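Tartronic semialdehyde reductase (Salmonella typhimurium, PDB 1YB4) probably catalyses the NAD(P)H-dependent reduction of tartronic semialdehyde (2-hydroxy-3-oxopropanoate) to (R)-glycerate, and the reverse oxidation. Local coordinates at residues D146-K149 against P150-I154; S213-I216 against L217-G221. All blocks are in the same frame, centred on the assembly; numbering follows the deposited sequence.

Both contacts are local, each between neighbouring residues of one helix or its N-terminal cap, and neither closes a long loop. Interaction 1 comes first along the chain. It lies in helix 142-155, which connects strands 134-139 and 158-163 of the N-terminal nucleotide-binding domain. The chain then runs through the long helix 167-195 and helix 200-207 before reaching interaction 2, at the start of helix 215-225 in the C-terminal helical region. The two contacts are in series and neither nest nor cross. Interactions 1 and 2 lie about 30 Å apart, centre to centre. Interaction 1 sits against the sheet, whereas interaction 2 faces helix 167-195 and a second subunit.

Interaction 1 (D146-K149 against P150-I154); sequences DRVK and PLFDI
Helix 142-155 is the crossover of a beta-alpha-beta unit, and V148 and F152 meet on its buried side. V148 CG1 sits over the centre of one face of the F152 ring, 3.7 Å from the centroid and 14° off the ring normal. This is a CH-pi contact. CG1 is anti to the backbone N (chi1 177°), which directs this methyl along the helix to the ring one turn on. Both side chains also pack on L118 of strand 115-123. F152 reaches I159 of strand 158-163 as well.

The outer side carries a salt bridge. K149 NZ lies 2.8 Å from D153 OD2. It approaches on the syn side, 21° out of the carboxylate plane. D153 OD1 is farther, at 3.3 Å from K149 NZ. The lysine chain bends at chi2 and chi4, and these bends bring the amine back to the carboxylate.

P150 follows K149 in the chain. P150 N has no hydrogen to give, and L151 N and I154 N make no bond to the residue four back; the helix is kinked here. The ring carbon P150 CD packs 3.4 Å from R147 O. V148 O takes two backbone bonds, from L151 N at 2.8 Å and from F152 N at 3.1 Å. D153 N continues the helix by bonding to K149 O at 2.9 Å.

L151 turns to I61 and F63 of strand 61-64. V148, L151 and F152 thus form an apolar side laid on the sheet, as in the beta-alpha-beta crossovers of Rossmann-like domains.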
loop_
_atom_site.group_PDB
_atom_site.type_symbol
_atom_site.label_atom_id
_atom_site.label_comp_id
_atom_site.label_asym_id
_atom_site.label_seq_id
_atom_site.Cartn_x
_atom_site.Cartn_y
_atom_site.Cartn_z
ATOM N N ASP A 146 26.108 -31.574 9.353
ATOM C CA ASP A 146 27.241 -31.822 10.244
ATOM C C ASP A 146 28.523 -32.091 9.479
ATOM O O ASP A 146 29.605 -31.710 9.921
ATOM C CB ASP A 146 26.962 -33.012 11.163
ATOM C CG ASP A 146 25.981 -32.680 12.281
ATOM O OD1 ASP A 146 26.092 -31.581 12.854
ATOM O OD2 ASP A 146 25.109 -33.528 12.599
ATOM N N ARG A 147 28.397 -32.747 8.328
ATOM C CA ARG A 147 29.547 -33.088 7.488
ATOM C C ARG A 147 30.221 -31.887 6.834
ATOM O O ARG A 147 31.445 -31.800 6.787
ATOM C CB ARG A 147 29.122 -34.085 6.408
ATOM C CG ARG A 147 30.236 -34.512 5.461
ATOM C CD ARG A 147 29.858 -35.804 4.763
ATOM N NE ARG A 147 28.779 -35.636 3.793
ATOM C CZ ARG A 147 27.745 -36.470 3.670
ATOM N NH1 ARG A 147 27.646 -37.529 4.466
ATOM N NH2 ARG A 147 26.815 -36.256 2.744
ATOM N N VAL A 148 29.406 -30.976 6.325
ATOM C CA VAL A 148 29.889 -29.778 5.661
ATOM C C VAL A 148 30.214 -28.673 6.678
ATOM O O VAL A 148 30.946 -27.725 6.384
ATOM C CB VAL A 148 28.806 -29.280 4.674
ATOM C CG1 VAL A 148 29.237 -27.979 4.014
ATOM C CG2 VAL A 148 28.529 -30.371 3.628
ATOM N N LYS A 149 29.672 -28.825 7.884
ATOM C CA LYS A 149 29.840 -27.853 8.966
ATOM C C LYS A 149 31.234 -27.256 9.138
ATOM O O LYS A 149 31.363 -26.046 9.299
ATOM C CB LYS A 149 29.363 -28.467 10.290
ATOM C CG LYS A 149 29.368 -27.515 11.485
ATOM C CD LYS A 149 28.699 -26.175 11.167
ATOM C CE LYS A 149 28.429 -25.379 12.436
ATOM N NZ LYS A 149 29.651 -25.199 13.277
ATOM N N PRO A 150 32.292 -28.090 9.125
ATOM C CA PRO A 150 33.667 -27.577 9.282
ATOM C C PRO A 150 34.050 -26.573 8.185
ATOM O O PRO A 150 34.864 -25.662 8.406
ATOM C CB PRO A 150 34.519 -28.839 9.224
ATOM C CG PRO A 150 33.610 -29.870 9.801
ATOM C CD PRO A 150 32.279 -29.562 9.158
ATOM N N LEU A 151 33.463 -26.754 7.003
ATOM C CA LEU A 151 33.725 -25.860 5.883
ATOM C C LEU A 151 32.921 -24.581 6.085
ATOM O O LEU A 151 33.431 -23.481 5.890
ATOM C CB LEU A 151 33.330 -26.526 4.574
ATOM C CG LEU A 151 33.880 -27.938 4.395
ATOM C CD1 LEU A 151 33.485 -28.444 3.018
ATOM C CD2 LEU A 151 35.395 -27.946 4.566
ATOM N N PHE A 152 31.656 -24.718 6.467
ATOM C CA PHE A 152 30.852 -23.526 6.714
ATOM C C PHE A 152 31.576 -22.665 7.759
ATOM O O PHE A 152 31.583 -21.431 7.663
ATOM C CB PHE A 152 29.463 -23.892 7.250
ATOM C CG PHE A 152 28.518 -24.437 6.210
ATOM C CD1 PHE A 152 28.505 -23.927 4.910
ATOM C CD2 PHE A 152 27.598 -25.425 6.547
ATOM C CE1 PHE A 152 27.583 -24.392 3.955
ATOM C CE2 PHE A 152 26.668 -25.896 5.595
ATOM C CZ PHE A 152 26.664 -25.379 4.304
ATOM N N ASP A 153 32.198 -23.329 8.740
ATOM C CA ASP A 153 32.917 -22.646 9.827
ATOM C C ASP A 153 34.014 -21.742 9.309
ATOM O O ASP A 153 34.355 -20.750 9.943
ATOM C CB ASP A 153 33.535 -23.652 10.804
ATOM C CG ASP A 153 32.556 -24.131 11.860
ATOM O OD1 ASP A 153 32.842 -25.151 12.524
ATOM O OD2 ASP A 153 31.510 -23.488 12.042
ATOM N N ILE A 154 34.579 -22.100 8.165
ATOM C CA ILE A 154 35.633 -21.304 7.555
ATOM C C ILE A 154 35.003 -20.138 6.809
ATOM O O ILE A 154 35.567 -19.056 6.760
ATOM C CB ILE A 154 36.432 -22.127 6.544
ATOM C CG1 ILE A 154 37.058 -23.327 7.236
ATOM C CG2 ILE A 154 37.497 -21.266 5.896
ATOM C CD1 ILE A 154 37.668 -24.302 6.279
#

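Interaction 2 (S213-I216 against L217-G221); sequences SSRI and LEVHG
The R215 guanidinium has V219 CG2 over one face and the carboxylate of E218 at its edge. V219 CG2 is 3.6 Å above the plane, offset toward the rim. At the edge, R215 NH1 lies 3.4 Å from E218 OE2, a long salt bridge. The guanidinium and carboxylate planes are 66° apart, so the two groups do not pair in parallel. The arginine leaves the backbone with CG anti to N and bends at chi2 to bring its end over V219. It also makes a cation-pi contact with F211 of the second subunit.

The H220 ring has I216 O at its edge, in plane. I216 CD1 meets the ring obliquely, 3.2 Å from H220 ND1. The ring of F211 of the second subunit meets this histidine roughly at right angles, and I216 packs on the same phenylalanine. Helix 215-225 belongs to the helical C-terminal part of the chain. It packs on helix 167-195, where I216 and H220 both touch I183, and contributes to the interface with the second subunit.

S214 is the N-cap of helix 215-225. Its OG accepts from L217 N at 2.6 Å, an almost straight bond (N-H...O angle 170°). The serine holds OG between its backbone N and carbonyl carbon (chi1 88°), where it can cover an amide of the first turn. S214 O takes E218 N at 3.2 Å. The R215 O bond to V219 N is weak. G221 N bonds to I216 O at 2.9 Å, an i to i+5 link. S214 also packs against S214 of the second subunit.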
loop_
_atom_site.group_PDB
_atom_site.type_symbol
_atom_site.label_atom_id
_atom_site.label_comp_id
_atom_site.label_asym_id
_atom_site.label_seq_id
_atom_site.Cartn_x
_atom_site.Cartn_y
_atom_site.Cartn_z
ATOM N N SER A 213 13.356 -0.535 19.427
ATOM C CA SER A 213 14.746 -0.982 19.309
ATOM C C SER A 213 14.948 -2.064 18.252
ATOM O O SER A 213 14.250 -3.080 18.242
ATOM C CB SER A 213 15.248 -1.506 20.659
ATOM O OG SER A 213 16.565 -2.013 20.564
ATOM N N SER A 214 15.913 -1.835 17.367
ATOM C CA SER A 214 16.224 -2.792 16.319
ATOM C C SER A 214 17.687 -2.698 15.907
ATOM O O SER A 214 18.363 -1.699 16.174
ATOM C CB SER A 214 15.356 -2.540 15.076
ATOM O OG SER A 214 15.965 -1.597 14.201
ATOM N N ARG A 215 18.161 -3.740 15.231
ATOM C CA ARG A 215 19.530 -3.780 14.743
ATOM C C ARG A 215 19.636 -2.815 13.565
ATOM O O ARG A 215 20.732 -2.357 13.221
ATOM C CB ARG A 215 19.870 -5.201 14.307
ATOM C CG ARG A 215 21.269 -5.387 13.795
ATOM C CD ARG A 215 22.315 -4.930 14.792
ATOM N NE ARG A 215 23.650 -5.240 14.293
ATOM C CZ ARG A 215 24.764 -4.630 14.684
ATOM N NH1 ARG A 215 24.717 -3.656 15.594
ATOM N NH2 ARG A 215 25.931 -4.997 14.166
ATOM N N ILE A 216 18.478 -2.508 12.970
ATOM C CA ILE A 216 18.356 -1.597 11.828
ATOM C C ILE A 216 18.359 -0.125 12.247
ATOM O O ILE A 216 19.026 0.696 11.616
ATOM C CB ILE A 216 17.045 -1.866 11.033
ATOM C CG1 ILE A 216 17.126 -3.232 10.357
ATOM C CG2 ILE A 216 16.802 -0.752 9.999
ATOM C CD1 ILE A 216 18.240 -3.335 9.372
ATOM N N LEU A 217 17.584 0.217 13.277
ATOM C CA LEU A 217 17.554 1.592 13.765
ATOM C C LEU A 217 18.939 1.970 14.288
ATOM O O LEU A 217 19.385 3.102 14.154
ATOM C CB LEU A 217 16.540 1.730 14.897
ATOM C CG LEU A 217 16.538 3.057 15.661
ATOM C CD1 LEU A 217 16.128 4.192 14.721
ATOM C CD2 LEU A 217 15.595 2.962 16.856
ATOM N N GLU A 218 19.620 1.005 14.885
ATOM C CA GLU A 218 20.945 1.254 15.419
ATOM C C GLU A 218 21.964 1.563 14.330
ATOM O O GLU A 218 22.582 2.634 14.331
ATOM C CB GLU A 218 21.424 0.053 16.218
ATOM C CG GLU A 218 22.678 0.328 17.001
ATOM C CD GLU A 218 23.270 -0.932 17.564
ATOM O OE1 GLU A 218 22.484 -1.863 17.873
ATOM O OE2 GLU A 218 24.514 -0.982 17.704
ATOM N N VAL A 219 22.143 0.621 13.407
ATOM C CA VAL A 219 23.092 0.799 12.324
ATOM C C VAL A 219 22.565 1.696 11.213
ATOM O O VAL A 219 23.063 2.807 11.025
ATOM C CB VAL A 219 23.510 -0.553 11.715
ATOM C CG1 VAL A 219 24.527 -0.319 10.587
ATOM C CG2 VAL A 219 24.123 -1.459 12.805
ATOM N N HIS A 220 21.561 1.217 10.481
ATOM C CA HIS A 220 20.968 1.971 9.381
ATOM C C HIS A 220 20.416 3.319 9.799
ATOM O O HIS A 220 20.467 4.288 9.032
ATOM C CB HIS A 220 19.873 1.140 8.725
ATOM C CG HIS A 220 20.357 -0.179 8.228
ATOM N ND1 HIS A 220 20.664 -1.222 9.077
ATOM C CD2 HIS A 220 20.680 -0.600 6.983
ATOM C CE1 HIS A 220 21.158 -2.226 8.373
ATOM N NE2 HIS A 220 21.180 -1.874 7.100
ATOM N N GLY A 221 19.878 3.389 11.012
ATOM C CA GLY A 221 19.358 4.657 11.488
ATOM C C GLY A 221 20.468 5.683 11.389
ATOM O O GLY A 221 20.310 6.759 10.816
#